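Local coordinates for protein glycoside hydrolase family 81 (Clostridium thermocellum, PDB 6FOP) that probably hydrolyses the beta-1,3-glucosidic linkages of glucans such as laminarin, as a family 81 glycoside hydrolase of the cellulosome, at residues G444-W457 with W507-L519. Numbering follows the deposited sequence. Where two conformers were deposited one is given.
Sequences GAMVELLIKDIANW and WGEATGNKTIRDL
W507 meets helix 440-455 as a knob set into a hole formed by G444, V447, E448 and I451, and it illustrates how an indole can be fixed by its faces and its edge at once. Over the centre of one face of the six-membered ring stands V447 CG1, 3.5 Å from the centroid, a CH-pi contact; T511 CG2 covers the opposite face. G444 CA approaches the ring edge near its plane, 3.7 Å from W507 CZ2.

The polar link lies in the indole plane. In one of the two conformers modelled for E448, W507 NE1 donates to the anti lone pair of E448 OE2 (2.9 Å, N-H...O 164°), with carboxylate and ring 87° apart. A water also donates to E448 OE2 and to T511 OG1, while E448 OE1 forms a salt bridge with R440, so in this conformer both carboxylate oxygens are engaged inside a buried contact.

A second indole packs at the far end. With W457 CG wedged between its backbone N and carbonyl carbon (chi1 64°), the ring receives I516 CG1 over one face, 4.1 Å from the six-membered centroid. L519 CD2 touches W457 CE3 at 3.6 Å and T515 CG2 touches W457 NE1 at 3.6 Å. Between the two tryptophans, I451 CD1 reaches W507 CD1 (3.7 Å).

N513 caps helix 514-534 through I516 N, after a Schellman turn at G512 ends helix 494-511. The turn joining these helices thus faces helix 440-455 within the family 81 C-terminal domain, of the six-hairpin clan; helix 416-433 touches V447 and I451, and strand 223-235 meets L519 through W232.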
loop_
_atom_site.group_PDB
_atom_site.type_symbol
_atom_site.label_atom_id
_atom_site.label_comp_id
_atom_site.label_asym_id
_atom_site.label_seq_id
_atom_site.Cartn_x
_atom_site.Cartn_y
_atom_site.Cartn_z
ATOM N N GLY A 444 11.669 -0.683 22.860
ATOM C CA GLY A 444 10.382 -0.852 22.206
ATOM C C GLY A 444 9.653 0.450 21.917
ATOM O O GLY A 444 8.902 0.529 20.930
ATOM N N ALA A 445 9.891 1.485 22.731
ATOM C CA ALA A 445 9.217 2.770 22.467
ATOM C C ALA A 445 9.666 3.419 21.141
ATOM O O ALA A 445 8.831 3.884 20.334
ATOM C CB ALA A 445 9.397 3.709 23.648
ATOM N N MET A 446 10.972 3.401 20.864
ATOM C CA MET A 446 11.441 3.913 19.583
ATOM C C MET A 446 10.997 3.029 18.411
ATOM O O MET A 446 10.597 3.553 17.344
ATOM C CB MET A 446 12.959 4.127 19.575
ATOM C CG MET A 446 13.447 5.358 20.323
ATOM S SD MET A 446 12.819 6.913 19.634
ATOM C CE MET A 446 13.785 6.955 18.099
ATOM N N VAL A 447 11.014 1.705 18.593
ATOM C CA VAL A 447 10.507 0.816 17.555
ATOM C C VAL A 447 9.072 1.192 17.188
ATOM O O VAL A 447 8.696 1.296 16.001
ATOM C CB VAL A 447 10.587 -0.665 17.972
ATOM C CG1 VAL A 447 9.891 -1.580 16.964
ATOM C CG2 VAL A 447 12.047 -1.097 18.134
ATOM N N GLU A 448 8.264 1.443 18.211
ATOM C CA GLU A 448 6.854 1.699 17.947
ATOM C C GLU A 448 6.647 3.074 17.309
ATOM O O GLU A 448 5.693 3.242 16.564
ATOM C CB GLU A 448 6.006 1.378 19.192
ATOM C CG GLU A 448 5.980 -0.140 19.366
ATOM C CD GLU A 448 5.383 -0.671 20.645
ATOM O OE1 GLU A 448 4.797 0.091 21.461
ATOM O OE2 GLU A 448 5.510 -1.887 20.815
ATOM N N LEU A 449 7.569 4.018 17.523
ATOM C CA LEU A 449 7.509 5.291 16.790
ATOM C C LEU A 449 7.763 5.113 15.274
ATOM O O LEU A 449 7.123 5.768 14.446
ATOM C CB LEU A 449 8.448 6.336 17.383
ATOM C CG LEU A 449 8.086 6.958 18.734
ATOM C CD1 LEU A 449 9.056 8.100 18.999
ATOM C CD2 LEU A 449 6.697 7.530 18.763
ATOM N N LEU A 450 8.671 4.201 14.896
ATOM C CA LEU A 450 8.861 3.878 13.464
ATOM C C LEU A 450 7.594 3.255 12.901
ATOM O O LEU A 450 7.188 3.585 11.778
ATOM C CB LEU A 450 10.061 2.936 13.204
ATOM C CG LEU A 450 11.404 3.618 13.033
ATOM C CD1 LEU A 450 11.871 4.355 14.256
ATOM C CD2 LEU A 450 12.451 2.593 12.586
ATOM N N ILE A 451 6.963 2.359 13.663
ATOM C CA ILE A 451 5.695 1.778 13.226
ATOM C C ILE A 451 4.647 2.890 13.014
ATOM O O ILE A 451 3.961 2.908 11.983
ATOM C CB ILE A 451 5.147 0.714 14.204
ATOM C CG1 ILE A 451 6.165 -0.434 14.356
ATOM C CG2 ILE A 451 3.778 0.193 13.720
ATOM C CD1 ILE A 451 5.758 -1.491 15.358
ATOM N N LYS A 452 4.556 3.814 13.964
ATOM C CA LYS A 452 3.593 4.902 13.868
ATOM C C LYS A 452 3.903 5.837 12.726
ATOM O O LYS A 452 2.968 6.365 12.098
ATOM C CB LYS A 452 3.436 5.682 15.188
ATOM C CG LYS A 452 2.718 4.906 16.252
ATOM C CD LYS A 452 2.695 5.665 17.570
ATOM C CE LYS A 452 1.671 5.090 18.527
ATOM N NZ LYS A 452 0.300 5.518 18.171
ATOM N N ASP A 453 5.169 6.089 12.409
ATOM C CA ASP A 453 5.434 6.938 11.274
ATOM C C ASP A 453 4.853 6.350 9.979
ATOM O O ASP A 453 4.286 7.090 9.180
ATOM C CB ASP A 453 6.928 7.211 11.086
ATOM C CG ASP A 453 7.191 8.142 9.916
ATOM O OD1 ASP A 453 6.889 9.367 10.036
ATOM O OD2 ASP A 453 7.665 7.646 8.875
ATOM N N ILE A 454 4.981 5.028 9.769
ATOM C CA ILE A 454 4.562 4.435 8.503
ATOM C C ILE A 454 3.154 3.868 8.503
ATOM O O ILE A 454 2.554 3.750 7.435
ATOM C CB ILE A 454 5.547 3.361 8.021
ATOM C CG1 ILE A 454 5.574 2.109 8.933
ATOM C CG2 ILE A 454 6.929 4.001 7.861
ATOM C CD1 ILE A 454 6.468 0.995 8.403
ATOM N N ALA A 455 2.616 3.583 9.684
ATOM C CA ALA A 455 1.405 2.776 9.849
ATOM C C ALA A 455 0.727 3.041 11.205
ATOM O O ALA A 455 0.289 2.128 11.870
ATOM C CB ALA A 455 1.714 1.302 9.662
ATOM N N ASN A 456 0.577 4.322 11.556
ATOM C CA ASN A 456 -0.101 4.665 12.806
ATOM C C ASN A 456 -1.563 4.155 12.738
ATOM O O ASN A 456 -2.289 4.450 11.781
ATOM C CB ASN A 456 -0.073 6.162 13.064
ATOM C CG ASN A 456 -0.686 6.547 14.393
ATOM O OD1 ASN A 456 -0.818 5.730 15.313
ATOM N ND2 ASN A 456 -1.132 7.790 14.476
ATOM N N TRP A 457 -1.968 3.426 13.751
ATOM C CA TRP A 457 -3.301 2.805 13.876
ATOM C C TRP A 457 -4.234 3.615 14.794
ATOM O O TRP A 457 -5.410 3.285 14.895
ATOM C CB TRP A 457 -3.153 1.382 14.441
ATOM C CG TRP A 457 -2.601 1.375 15.839
ATOM C CD1 TRP A 457 -3.322 1.383 16.986
ATOM C CD2 TRP A 457 -1.233 1.434 16.226
ATOM N NE1 TRP A 457 -2.505 1.408 18.073
ATOM C CE2 TRP A 457 -1.205 1.449 17.639
ATOM C CE3 TRP A 457 -0.012 1.440 15.522
ATOM C CZ2 TRP A 457 -0.013 1.490 18.359
ATOM C CZ3 TRP A 457 1.157 1.503 16.237
ATOM C CH2 TRP A 457 1.151 1.517 17.642
ATOM N N TRP A 507 6.737 -8.285 15.253
ATOM C CA TRP A 507 6.912 -7.447 16.437
ATOM C C TRP A 507 5.743 -7.548 17.401
ATOM O O TRP A 507 5.913 -7.710 18.598
ATOM C CB TRP A 507 7.111 -5.984 16.007
ATOM C CG TRP A 507 7.230 -5.064 17.163
ATOM C CD1 TRP A 507 6.231 -4.314 17.721
ATOM C CD2 TRP A 507 8.393 -4.819 17.959
ATOM N NE1 TRP A 507 6.700 -3.623 18.808
ATOM C CE2 TRP A 507 8.017 -3.923 18.986
ATOM C CE3 TRP A 507 9.719 -5.276 17.916
ATOM C CZ2 TRP A 507 8.927 -3.440 19.932
ATOM C CZ3 TRP A 507 10.603 -4.813 18.857
ATOM C CH2 TRP A 507 10.204 -3.905 19.856
ATOM N N GLY A 508 4.538 -7.433 16.871
ATOM C CA GLY A 508 3.355 -7.515 17.691
ATOM C C GLY A 508 3.218 -8.841 18.395
ATOM O O GLY A 508 2.962 -8.900 19.590
ATOM N N GLU A 509 3.444 -9.925 17.681
ATOM C CA GLU A 509 3.342 -11.216 18.314
ATOM C C GLU A 509 4.476 -11.428 19.321
ATOM O O GLU A 509 4.236 -11.936 20.415
ATOM C CB GLU A 509 3.339 -12.320 17.257
ATOM C CG GLU A 509 3.122 -13.722 17.798
ATOM C CD GLU A 509 1.774 -13.976 18.431
ATOM O OE1 GLU A 509 0.837 -13.125 18.393
ATOM O OE2 GLU A 509 1.634 -15.056 19.012
ATOM N N ALA A 510 5.694 -11.001 18.983
ATOM C CA ALA A 510 6.834 -11.181 19.899
ATOM C C ALA A 510 6.658 -10.426 21.206
ATOM O O ALA A 510 7.127 -10.867 22.251
ATOM C CB ALA A 510 8.119 -10.726 19.243
ATOM N N THR A 511 6.017 -9.262 21.142
ATOM C CA THR A 511 5.846 -8.412 22.320
ATOM C C THR A 511 4.501 -8.595 23.000
ATOM O O THR A 511 4.216 -7.923 23.999
ATOM C CB THR A 511 6.075 -6.931 21.972
ATOM O OG1 THR A 511 5.119 -6.514 20.995
ATOM C CG2 THR A 511 7.499 -6.678 21.447
ATOM N N GLY A 512 3.675 -9.517 22.506
ATOM C CA GLY A 512 2.344 -9.738 23.081
ATOM C C GLY A 512 1.348 -8.610 22.896
ATOM O O GLY A 512 0.460 -8.436 23.735
ATOM N N ASN A 513 1.517 -7.832 21.826
ATOM C CA ASN A 513 0.665 -6.689 21.546
ATOM C C ASN A 513 -0.267 -7.033 20.377
ATOM O O ASN A 513 0.116 -6.951 19.191
ATOM C CB ASN A 513 1.518 -5.451 21.278
ATOM C CG ASN A 513 0.693 -4.196 21.120
ATOM O OD1 ASN A 513 -0.428 -4.236 20.605
ATOM N ND2 ASN A 513 1.244 -3.076 21.550
ATOM N N LYS A 514 -1.496 -7.432 20.723
ATOM C CA LYS A 514 -2.445 -7.893 19.710
ATOM C C LYS A 514 -2.864 -6.758 18.787
ATOM O O LYS A 514 -3.100 -6.986 17.611
ATOM C CB LYS A 514 -3.677 -8.563 20.327
ATOM C CG LYS A 514 -3.403 -9.908 20.983
ATOM C CD LYS A 514 -4.690 -10.632 21.376
ATOM C CE LYS A 514 -4.427 -11.749 22.383
ATOM N NZ LYS A 514 -3.507 -12.799 21.870
ATOM N N THR A 515 -2.921 -5.528 19.285
ATOM C CA THR A 515 -3.304 -4.396 18.413
ATOM C C THR A 515 -2.285 -4.235 17.287
ATOM O O THR A 515 -2.645 -4.091 16.108
ATOM C CB THR A 515 -3.416 -3.091 19.221
ATOM O OG1 THR A 515 -4.429 -3.226 20.215
ATOM C CG2 THR A 515 -3.746 -1.918 18.321
ATOM N N ILE A 516 -1.002 -4.223 17.638
ATOM C CA ILE A 516 0.030 -4.050 16.624
ATOM C C ILE A 516 0.112 -5.280 15.734
ATOM O O ILE A 516 0.224 -5.165 14.512
ATOM C CB ILE A 516 1.389 -3.689 17.251
ATOM C CG1 ILE A 516 1.301 -2.316 17.931
ATOM C CG2 ILE A 516 2.483 -3.730 16.186
ATOM C CD1 ILE A 516 2.580 -1.846 18.600
ATOM N N ARG A 517 0.022 -6.467 16.322
ATOM C CA ARG A 517 0.035 -7.675 15.502
ATOM C C ARG A 517 -1.089 -7.664 14.454
ATOM O O ARG A 517 -0.858 -7.931 13.285
ATOM C CB ARG A 517 -0.099 -8.924 16.356
ATOM C CG ARG A 517 -0.032 -10.181 15.536
ATOM C CD ARG A 517 -0.584 -11.337 16.297
ATOM N NE ARG A 517 -2.005 -11.168 16.583
ATOM C CZ ARG A 517 -2.690 -11.944 17.407
ATOM N NH1 ARG A 517 -2.090 -12.934 18.057
ATOM N NH2 ARG A 517 -3.983 -11.721 17.610
ATOM N N ASP A 518 -2.291 -7.312 14.890
ATOM C CA ASP A 518 -3.459 -7.393 14.018
ATOM C C ASP A 518 -3.400 -6.323 12.945
ATOM O O ASP A 518 -3.862 -6.557 11.828
ATOM C CB ASP A 518 -4.737 -7.278 14.840
ATOM C CG ASP A 518 -4.992 -8.501 15.735
ATOM O OD1 ASP A 518 -4.211 -9.484 15.692
ATOM O OD2 ASP A 518 -5.985 -8.458 16.479
ATOM N N LEU A 519 -2.824 -5.163 13.273
ATOM C CA LEU A 519 -2.488 -4.128 12.284
ATOM C C LEU A 519 -1.616 -4.739 11.188
ATOM O O LEU A 519 -1.868 -4.557 9.985
ATOM C CB LEU A 519 -1.762 -2.969 12.962
ATOM C CG LEU A 519 -1.052 -1.942 12.063
ATOM C CD1 LEU A 519 -2.035 -1.105 11.270
ATOM C CD2 LEU A 519 -0.110 -1.072 12.878
HETATM O O HOH W 1 4.487 -3.937 21.961
#